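Local coordinates for protein galactose-binding lectin (Enterobacter cloacae subsp. cloacae, PDB 6YF6) that binds a fucoside beside a calcium ion through its C-terminal lectin domain, the part described here, and probably recognises sugars of glycans, at residues E51-T56 / F135-L140; R87-D92 / K113-Q118; G110-K113 / Q118-L121. One frame throughout, in Å; residues are numbered along the deposited sequence.

Interaction 1: E51-T56 / F135-L140; sequences EILKKT and FRIKEL. With PO4 (phosphate ion), chain F.
Lys138 NZ grips a phosphate ion through two of its oxygens, with a bond of 2.8 Å to O1 and a weak one of 3.1 Å to O3. The ion, probably from the crystallisation liquor, is also bound by Thr35 and by Thr35, Lys71 and Lys138 of the second subunit. The contact between 51-56 and 135-140 is different in kind: buried, apolar and without a hydrogen bond. Ile52 meets Phe135 from the opposite direction, its CD1 lying 3.8 Å from Phe135 CE2, in the plane of the ring and at its edge. Ile52 CG1 (chi1 64°) and Phe135 CG both stand between the backbone N and the carbonyl carbon, and beyond CG1 the Ile52 chain runs on to CD1, the methyl that touches the ring. Next along, Leu53 reaches in with a single methyl, CD1, which sits 4.1 Å from Leu140 CD2 and 4.4 Å from Ile137 CD1. Two neighbours, Ile52 and Leu53, can both face inward because the chain turns a corner at Leu53. On the other strand Lys138 breaks the extended backbone (psi -13°), and Leu140 is the next residue to face in after Ile137. Phe135 also stacks on Phe40 and has the calcium ligands Thr42 and Asp134 close by. Strands 50-58 and 135-143 belong to different antiparallel sheets, and their facing side chains form the filling of a beta sandwich, consistent with a lectin domain of the PA-IL family.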
loop_
_atom_site.group_PDB
_atom_site.type_symbol
_atom_site.label_atom_id
_atom_site.label_comp_id
_atom_site.label_asym_id
_atom_site.label_seq_id
_atom_site.Cartn_x
_atom_site.Cartn_y
_atom_site.Cartn_z
ATOM N N GLU A 51 -9.696 2.083 -22.777
ATOM C CA GLU A 51 -10.126 1.934 -21.390
ATOM C C GLU A 51 -10.008 0.468 -20.985
ATOM O O GLU A 51 -10.669 -0.400 -21.564
ATOM C CB GLU A 51 -11.550 2.461 -21.225
ATOM C CG GLU A 51 -11.679 3.936 -21.629
ATOM C CD GLU A 51 -13.057 4.531 -21.388
ATOM O OE1 GLU A 51 -14.010 3.779 -21.103
ATOM O OE2 GLU A 51 -13.184 5.770 -21.485
ATOM N N ILE A 52 -9.149 0.195 -19.999
ATOM C CA ILE A 52 -8.846 -1.175 -19.595
ATOM C C ILE A 52 -9.576 -1.604 -18.325
ATOM O O ILE A 52 -9.730 -2.815 -18.094
ATOM C CB ILE A 52 -7.325 -1.357 -19.403
ATOM C CG1 ILE A 52 -6.827 -0.475 -18.253
ATOM C CG2 ILE A 52 -6.584 -1.022 -20.691
ATOM C CD1 ILE A 52 -5.346 -0.601 -17.970
ATOM N N LEU A 53 -9.995 -0.662 -17.483
ATOM C CA LEU A 53 -10.791 -0.951 -16.299
ATOM C C LEU A 53 -11.833 0.147 -16.159
ATOM O O LEU A 53 -11.514 1.327 -16.329
ATOM C CB LEU A 53 -9.938 -1.002 -15.027
ATOM C CG LEU A 53 -9.380 -2.322 -14.494
ATOM C CD1 LEU A 53 -8.756 -2.049 -13.119
ATOM C CD2 LEU A 53 -10.429 -3.421 -14.412
ATOM N N LYS A 54 -13.067 -0.228 -15.830
ATOM C CA LYS A 54 -14.155 0.738 -15.768
ATOM C C LYS A 54 -14.998 0.505 -14.524
ATOM O O LYS A 54 -15.174 -0.631 -14.075
ATOM C CB LYS A 54 -15.032 0.665 -17.027
ATOM C CG LYS A 54 -14.380 1.275 -18.259
ATOM C CD LYS A 54 -15.182 0.995 -19.520
ATOM C CE LYS A 54 -16.332 1.974 -19.687
ATOM N NZ LYS A 54 -17.159 1.645 -20.883
ATOM N N LYS A 55 -15.505 1.605 -13.966
ATOM C CA LYS A 55 -16.429 1.542 -12.843
ATOM C C LYS A 55 -17.279 2.804 -12.813
ATOM O O LYS A 55 -16.760 3.912 -12.978
ATOM C CB LYS A 55 -15.701 1.394 -11.501
ATOM C CG LYS A 55 -16.649 1.439 -10.312
ATOM C CD LYS A 55 -15.960 1.086 -9.001
ATOM C CE LYS A 55 -16.919 1.222 -7.826
ATOM N NZ LYS A 55 -16.293 0.798 -6.546
ATOM N N THR A 56 -18.576 2.627 -12.586
ATOM C CA THR A 56 -19.461 3.746 -12.274
ATOM C C THR A 56 -19.506 3.868 -10.755
ATOM O O THR A 56 -20.201 3.109 -10.074
ATOM C CB THR A 56 -20.846 3.545 -12.874
ATOM O OG1 THR A 56 -20.736 3.446 -14.300
ATOM C CG2 THR A 56 -21.748 4.730 -12.533
ATOM N N PHE A 135 1.783 -5.320 -16.831
ATOM C CA PHE A 135 1.723 -4.579 -15.578
ATOM C C PHE A 135 0.604 -5.136 -14.708
ATOM O O PHE A 135 -0.198 -5.965 -15.143
ATOM C CB PHE A 135 1.529 -3.074 -15.831
ATOM C CG PHE A 135 0.342 -2.744 -16.700
ATOM C CD1 PHE A 135 0.407 -2.892 -18.078
ATOM C CD2 PHE A 135 -0.830 -2.264 -16.139
ATOM C CE1 PHE A 135 -0.681 -2.579 -18.880
ATOM C CE2 PHE A 135 -1.920 -1.952 -16.932
ATOM C CZ PHE A 135 -1.844 -2.110 -18.306
ATOM N N ARG A 136 0.576 -4.675 -13.456
ATOM C CA ARG A 136 -0.412 -5.104 -12.476
ATOM C C ARG A 136 -0.980 -3.891 -11.751
ATOM O O ARG A 136 -0.279 -2.904 -11.516
ATOM C CB ARG A 136 0.201 -6.076 -11.441
ATOM C CG ARG A 136 0.631 -7.437 -11.999
ATOM C CD ARG A 136 1.502 -8.200 -10.995
ATOM N NE ARG A 136 1.702 -9.597 -11.372
ATOM C CZ ARG A 136 2.600 -10.411 -10.819
ATOM N NH1 ARG A 136 3.405 -9.978 -9.858
ATOM N NH2 ARG A 136 2.699 -11.664 -11.235
ATOM N N ILE A 137 -2.261 -3.976 -11.394
ATOM C CA ILE A 137 -2.928 -2.983 -10.558
ATOM C C ILE A 137 -3.453 -3.692 -9.319
ATOM O O ILE A 137 -4.316 -4.573 -9.422
ATOM C CB ILE A 137 -4.070 -2.274 -11.300
ATOM C CG1 ILE A 137 -3.498 -1.365 -12.390
ATOM C CG2 ILE A 137 -4.923 -1.480 -10.308
ATOM C CD1 ILE A 137 -4.527 -0.869 -13.396
ATOM N N LYS A 138 -2.952 -3.297 -8.146
ATOM C CA LYS A 138 -3.333 -3.952 -6.904
ATOM C C LYS A 138 -4.332 -3.154 -6.076
ATOM O O LYS A 138 -4.912 -3.713 -5.139
ATOM C CB LYS A 138 -2.091 -4.248 -6.049
ATOM C CG LYS A 138 -1.386 -3.023 -5.477
ATOM C CD LYS A 138 -0.141 -3.436 -4.697
ATOM C CE LYS A 138 0.635 -2.232 -4.171
ATOM N NZ LYS A 138 1.817 -2.653 -3.355
ATOM N N GLU A 139 -4.563 -1.883 -6.391
ATOM C CA GLU A 139 -5.488 -1.096 -5.590
ATOM C C GLU A 139 -5.986 0.101 -6.383
ATOM O O GLU A 139 -5.219 0.747 -7.101
ATOM C CB GLU A 139 -4.820 -0.630 -4.289
ATOM C CG GLU A 139 -5.679 0.294 -3.445
ATOM C CD GLU A 139 -4.984 0.716 -2.168
ATOM O OE1 GLU A 139 -4.841 1.938 -1.946
ATOM O OE2 GLU A 139 -4.575 -0.176 -1.394
ATOM N N LEU A 140 -7.281 0.377 -6.248
ATOM C CA LEU A 140 -7.895 1.602 -6.746
ATOM C C LEU A 140 -8.677 2.215 -5.595
ATOM O O LEU A 140 -9.530 1.549 -4.997
ATOM C CB LEU A 140 -8.810 1.336 -7.943
ATOM C CG LEU A 140 -8.227 0.502 -9.087
ATOM C CD1 LEU A 140 -8.702 -0.935 -8.963
ATOM C CD2 LEU A 140 -8.602 1.081 -10.454
HETATM P P PO4 F . 0.188 -3.429 -0.286
HETATM O O1 PO4 F . 1.347 -4.102 -0.978
HETATM O O2 PO4 F . -0.858 -4.457 0.068
HETATM O O3 PO4 F . -0.431 -2.399 -1.198
HETATM O O4 PO4 F . 0.693 -2.743 0.960
#

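Interaction 2: R87-D92 / K113-Q118; sequences RADGKD and KATGSQ
A tight beta hairpin, with a type I' turn from Ala88 to Lys91, brings its tip up to the loop 113-118, and the two surface elements are joined through water. Asp89 is the residue that reaches over, and its OD2 accepts a hydrogen bond from each of three waters. Water 1 links OD2 to the hydroxyl of Thr115, lying 2.6 Å from Thr115 OG1. Water 2 donates at both ends, to Asp89 OD2 at 2.6 Å and to the carbonyl of Lys113, 2.8 Å from Lys113 O. Water 3 does more: besides donating to Asp89 OD2 it takes the N-H of Thr115, 2.9 Å from Thr115 N, and gives its other proton to the carbonyl of Gln118, 2.8 Å from Gln118 O. One carboxylate oxygen therefore serves both ends of the loop, although its closest approach to protein there, Asp89 OD2 to Thr115 OG1, is 4.3 Å. The other oxygen, Asp89 OD1, accepts from the backbone N of Glu120, so the carboxylate is fixed from the strand side while it gathers solvent on the loop side. At the base of the turn Arg87 holds Asp92 side-on, with NE and NH2 both directed to the one oxygen OD1; Arg87 NE stands 3.0 Å from Asp92 OD1, which lies in the guanidinium plane. Strands 83-88 and 91-98 run antiparallel away from the turn, with 118-125 bordering 83-88 in the same sheet. The loop leads from 106-113 in the opposing sheet into 118-125, with backbone bonds from Ala114 to Gly63 and Tyr64 and from Ser117 to Leu60.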
loop_
_atom_site.group_PDB
_atom_site.type_symbol
_atom_site.label_atom_id
_atom_site.label_comp_id
_atom_site.label_asym_id
_atom_site.label_seq_id
_atom_site.Cartn_x
_atom_site.Cartn_y
_atom_site.Cartn_z
ATOM N N ARG A 87 -9.220 8.580 -16.214
ATOM C CA ARG A 87 -10.286 9.325 -16.871
ATOM C C ARG A 87 -11.533 9.298 -16.001
ATOM O O ARG A 87 -11.847 8.278 -15.383
ATOM C CB ARG A 87 -10.578 8.733 -18.255
ATOM C CG ARG A 87 -11.610 9.488 -19.074
ATOM C CD ARG A 87 -11.692 8.920 -20.487
ATOM N NE ARG A 87 -10.424 9.059 -21.199
ATOM C CZ ARG A 87 -10.041 8.299 -22.222
ATOM N NH1 ARG A 87 -10.823 7.326 -22.673
ATOM N NH2 ARG A 87 -8.863 8.514 -22.793
ATOM N N ALA A 88 -12.238 10.428 -15.942
ATOM C CA ALA A 88 -13.456 10.535 -15.147
ATOM C C ALA A 88 -14.488 11.350 -15.908
ATOM O O ALA A 88 -14.239 12.513 -16.244
ATOM C CB ALA A 88 -13.173 11.177 -13.786
ATOM N N ASP A 89 -15.650 10.744 -16.156
ATOM C CA ASP A 89 -16.725 11.394 -16.904
ATOM C C ASP A 89 -16.200 11.929 -18.232
ATOM O O ASP A 89 -16.523 13.041 -18.657
ATOM C CB ASP A 89 -17.376 12.501 -16.075
ATOM C CG ASP A 89 -18.168 11.952 -14.902
ATOM O OD1 ASP A 89 -18.679 10.815 -15.021
ATOM O OD2 ASP A 89 -18.274 12.646 -13.866
ATOM N N GLY A 90 -15.372 11.117 -18.890
ATOM C CA GLY A 90 -14.834 11.444 -20.191
ATOM C C GLY A 90 -13.666 12.402 -20.183
ATOM O O GLY A 90 -13.096 12.664 -21.250
ATOM N N LYS A 91 -13.288 12.932 -19.026
ATOM C CA LYS A 91 -12.224 13.919 -18.924
ATOM C C LYS A 91 -10.952 13.247 -18.427
ATOM O O LYS A 91 -10.967 12.564 -17.398
ATOM C CB LYS A 91 -12.631 15.050 -17.978
ATOM C CG LYS A 91 -11.642 16.197 -17.907
ATOM C CD LYS A 91 -12.037 17.186 -16.812
ATOM C CE LYS A 91 -10.996 18.283 -16.629
ATOM N NZ LYS A 91 -10.495 18.813 -17.925
ATOM N N ASP A 92 -9.860 13.431 -19.164
ATOM C CA ASP A 92 -8.563 12.949 -18.707
ATOM C C ASP A 92 -8.147 13.739 -17.467
ATOM O O ASP A 92 -7.982 14.962 -17.534
ATOM C CB ASP A 92 -7.526 13.089 -19.816
ATOM C CG ASP A 92 -7.812 12.179 -21.005
ATOM O OD1 ASP A 92 -8.117 10.984 -20.790
ATOM O OD2 ASP A 92 -7.729 12.661 -22.154
ATOM N N LYS A 113 -14.083 16.361 -10.214
ATOM C CA LYS A 113 -15.180 17.015 -9.517
ATOM C C LYS A 113 -16.480 16.357 -9.950
ATOM O O LYS A 113 -16.787 16.309 -11.146
ATOM C CB LYS A 113 -15.205 18.513 -9.810
ATOM C CG LYS A 113 -16.236 19.280 -8.993
ATOM C CD LYS A 113 -16.020 20.782 -9.090
ATOM C CE LYS A 113 -15.124 21.288 -7.968
ATOM N NZ LYS A 113 -14.547 22.623 -8.278
ATOM N N ALA A 114 -17.229 15.843 -8.982
ATOM C CA ALA A 114 -18.493 15.195 -9.292
ATOM C C ALA A 114 -19.512 16.222 -9.766
ATOM O O ALA A 114 -19.551 17.359 -9.283
ATOM C CB ALA A 114 -19.021 14.449 -8.066
ATOM N N THR A 115 -20.325 15.825 -10.741
ATOM C CA THR A 115 -21.472 16.614 -11.168
ATOM C C THR A 115 -22.780 16.045 -10.639
ATOM O O THR A 115 -23.849 16.576 -10.954
ATOM C CB THR A 115 -21.516 16.705 -12.697
ATOM O OG1 THR A 115 -21.516 15.391 -13.270
ATOM C CG2 THR A 115 -20.305 17.474 -13.206
ATOM N N GLY A 116 -22.715 14.983 -9.840
ATOM C CA GLY A 116 -23.905 14.373 -9.287
ATOM C C GLY A 116 -23.603 13.241 -8.328
ATOM O O GLY A 116 -22.608 13.275 -7.596
ATOM N N SER A 117 -24.463 12.224 -8.336
ATOM C CA SER A 117 -24.355 11.112 -7.403
ATOM C C SER A 117 -23.351 10.057 -7.843
ATOM O O SER A 117 -22.986 9.200 -7.032
ATOM C CB SER A 117 -25.727 10.462 -7.220
ATOM O OG SER A 117 -26.191 9.923 -8.446
ATOM N N GLN A 118 -22.895 10.094 -9.094
ATOM C CA GLN A 118 -21.971 9.080 -9.576
ATOM C C GLN A 118 -21.059 9.671 -10.639
ATOM O O GLN A 118 -21.331 10.732 -11.206
ATOM C CB GLN A 118 -22.718 7.865 -10.138
ATOM C CG GLN A 118 -23.652 8.196 -11.292
ATOM C CD GLN A 118 -24.452 6.995 -11.753
ATOM O OE1 GLN A 118 -25.009 6.258 -10.938
ATOM N NE2 GLN A 118 -24.514 6.789 -13.064
HETATM O O HOH W 1 -19.564 15.047 -14.996
HETATM O O HOH W 2 -16.417 14.260 -13.072
HETATM O O HOH W 3 -19.870 13.072 -11.541
#

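Interaction 3: G110-K113 / Q118-L121; sequences GKFK and QAEL
Phe112 carries this contact, its ring reaching over to meet two aliphatic side chains of the facing strand, Ala119 and Leu121. With chi1 at 66° the CG of Phe112 stands between the backbone N and the carbonyl carbon, and the ring plane stands roughly square to the plane of CA, CB and CG (chi2 -87°). In this pose the far end of the ring, CE1, CZ and CE2, does the touching. Leu121 comes over one face. Its CG lies beside the backbone N, anti to the carbonyl carbon, and its CD1 continues the chain away from CA (chi2 179°), while CD2 branches off as the methyl that meets the ring. CD2 sits 4.2 Å from the Phe112 ring centroid, a CH-pi contact displaced toward the rim on the CE1 and CZ side, with Phe112 CE1 4.0 Å from Leu121 CD2. The two side chains cross at about a right angle. Ala119 meets the ring elsewhere: its CB is 3.7 Å from Phe112 CE2, approaching at a slant. The CB of Ala119 points toward the facing strand, whereas the CB of Leu121 sets off more across it, and the branch at CG brings the methyl round to the ring. All three residues are buried, and no hydrogen bond joins the two segments. Leu60 touches both Phe112 and Ala119, and Ala88 packs on Phe112 and Leu121; Leu121 also touches Trp68, and Trp19 of the second subunit. The segments are successive strands of opposing sheets: 106-113 pairs with 65-74, and 118-125 lies between 50-58 and 83-88, so the short 114-117 connection forms a beta-arch from one sheet to the other.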
loop_
_atom_site.group_PDB
_atom_site.type_symbol
_atom_site.label_atom_id
_atom_site.label_comp_id
_atom_site.label_asym_id
_atom_site.label_seq_id
_atom_site.Cartn_x
_atom_site.Cartn_y
_atom_site.Cartn_z
ATOM N N GLY A 110 -5.162 11.222 -9.778
ATOM C CA GLY A 110 -5.867 12.315 -10.413
ATOM C C GLY A 110 -7.037 12.721 -9.550
ATOM O O GLY A 110 -7.517 11.947 -8.717
ATOM N N LYS A 111 -7.486 13.954 -9.749
ATOM C CA LYS A 111 -8.645 14.481 -9.048
ATOM C C LYS A 111 -9.729 14.820 -10.059
ATOM O O LYS A 111 -9.442 15.228 -11.185
ATOM C CB LYS A 111 -8.282 15.724 -8.234
ATOM C CG LYS A 111 -7.331 15.448 -7.081
ATOM C CD LYS A 111 -7.003 16.738 -6.339
ATOM C CE LYS A 111 -6.324 16.485 -5.009
ATOM N NZ LYS A 111 -6.550 17.634 -4.084
ATOM N N PHE A 112 -10.982 14.631 -9.649
ATOM C CA PHE A 112 -12.126 14.981 -10.477
ATOM C C PHE A 112 -13.199 15.591 -9.590
ATOM O O PHE A 112 -13.224 15.386 -8.374
ATOM C CB PHE A 112 -12.680 13.766 -11.236
ATOM C CG PHE A 112 -13.280 12.709 -10.349
ATOM C CD1 PHE A 112 -12.486 11.716 -9.796
ATOM C CD2 PHE A 112 -14.639 12.701 -10.079
ATOM C CE1 PHE A 112 -13.037 10.738 -8.985
ATOM C CE2 PHE A 112 -15.193 11.732 -9.263
ATOM C CZ PHE A 112 -14.392 10.747 -8.719
ATOM N N LYS A 113 -14.083 16.361 -10.214
ATOM C CA LYS A 113 -15.180 17.015 -9.517
ATOM C C LYS A 113 -16.480 16.357 -9.950
ATOM O O LYS A 113 -16.787 16.309 -11.146
ATOM C CB LYS A 113 -15.205 18.513 -9.810
ATOM C CG LYS A 113 -16.236 19.280 -8.993
ATOM C CD LYS A 113 -16.020 20.782 -9.090
ATOM C CE LYS A 113 -15.124 21.288 -7.968
ATOM N NZ LYS A 113 -14.547 22.623 -8.278
ATOM N N GLN A 118 -22.895 10.094 -9.094
ATOM C CA GLN A 118 -21.971 9.080 -9.576
ATOM C C GLN A 118 -21.059 9.671 -10.639
ATOM O O GLN A 118 -21.331 10.732 -11.206
ATOM C CB GLN A 118 -22.718 7.865 -10.138
ATOM C CG GLN A 118 -23.652 8.196 -11.292
ATOM C CD GLN A 118 -24.452 6.995 -11.753
ATOM O OE1 GLN A 118 -25.009 6.258 -10.938
ATOM N NE2 GLN A 118 -24.514 6.789 -13.064
ATOM N N ALA A 119 -19.967 8.956 -10.902
ATOM C CA ALA A 119 -19.004 9.326 -11.927
ATOM C C ALA A 119 -18.557 8.070 -12.656
ATOM O O ALA A 119 -18.401 7.010 -12.043
ATOM C CB ALA A 119 -17.785 10.039 -11.332
ATOM N N GLU A 120 -18.358 8.196 -13.965
ATOM C CA GLU A 120 -17.877 7.096 -14.795
ATOM C C GLU A 120 -16.356 7.173 -14.842
ATOM O O GLU A 120 -15.791 8.099 -15.435
ATOM C CB GLU A 120 -18.489 7.169 -16.192
ATOM C CG GLU A 120 -19.984 6.861 -16.219
ATOM C CD GLU A 120 -20.584 6.945 -17.612
ATOM O OE1 GLU A 120 -20.029 6.322 -18.543
ATOM O OE2 GLU A 120 -21.615 7.630 -17.777
ATOM N N LEU A 121 -15.697 6.210 -14.206
ATOM C CA LEU A 121 -14.247 6.177 -14.113
ATOM C C LEU A 121 -13.681 5.134 -15.063
ATOM O O LEU A 121 -14.266 4.063 -15.251
ATOM C CB LEU A 121 -13.799 5.860 -12.687
ATOM C CG LEU A 121 -14.355 6.785 -11.605
ATOM C CD1 LEU A 121 -13.846 6.354 -10.236
ATOM C CD2 LEU A 121 -13.989 8.235 -11.906
#

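How the interactions relate
Interactions 1 and 3 are both buried, apolar bridges between the two sheets of the sandwich, one near the centre of the chain and flanking the calcium site, the other toward the far end of the domain. Interaction 2 lies out at the surface beside interaction 3, their centres about 4 Å apart, and there water and a carboxylate replace methyls and ring. The two share Lys113 and Gln118, at the ends of the arch, so the strands flanking the arch pack in the core while its loop is met by water. Strand 118-125 links the three along one sheet: Leu121 N is probably hydrogen-bonded to Lys55 O and Glu120 O to Asp89 N; separately, Glu51 forms a salt bridge with Arg87.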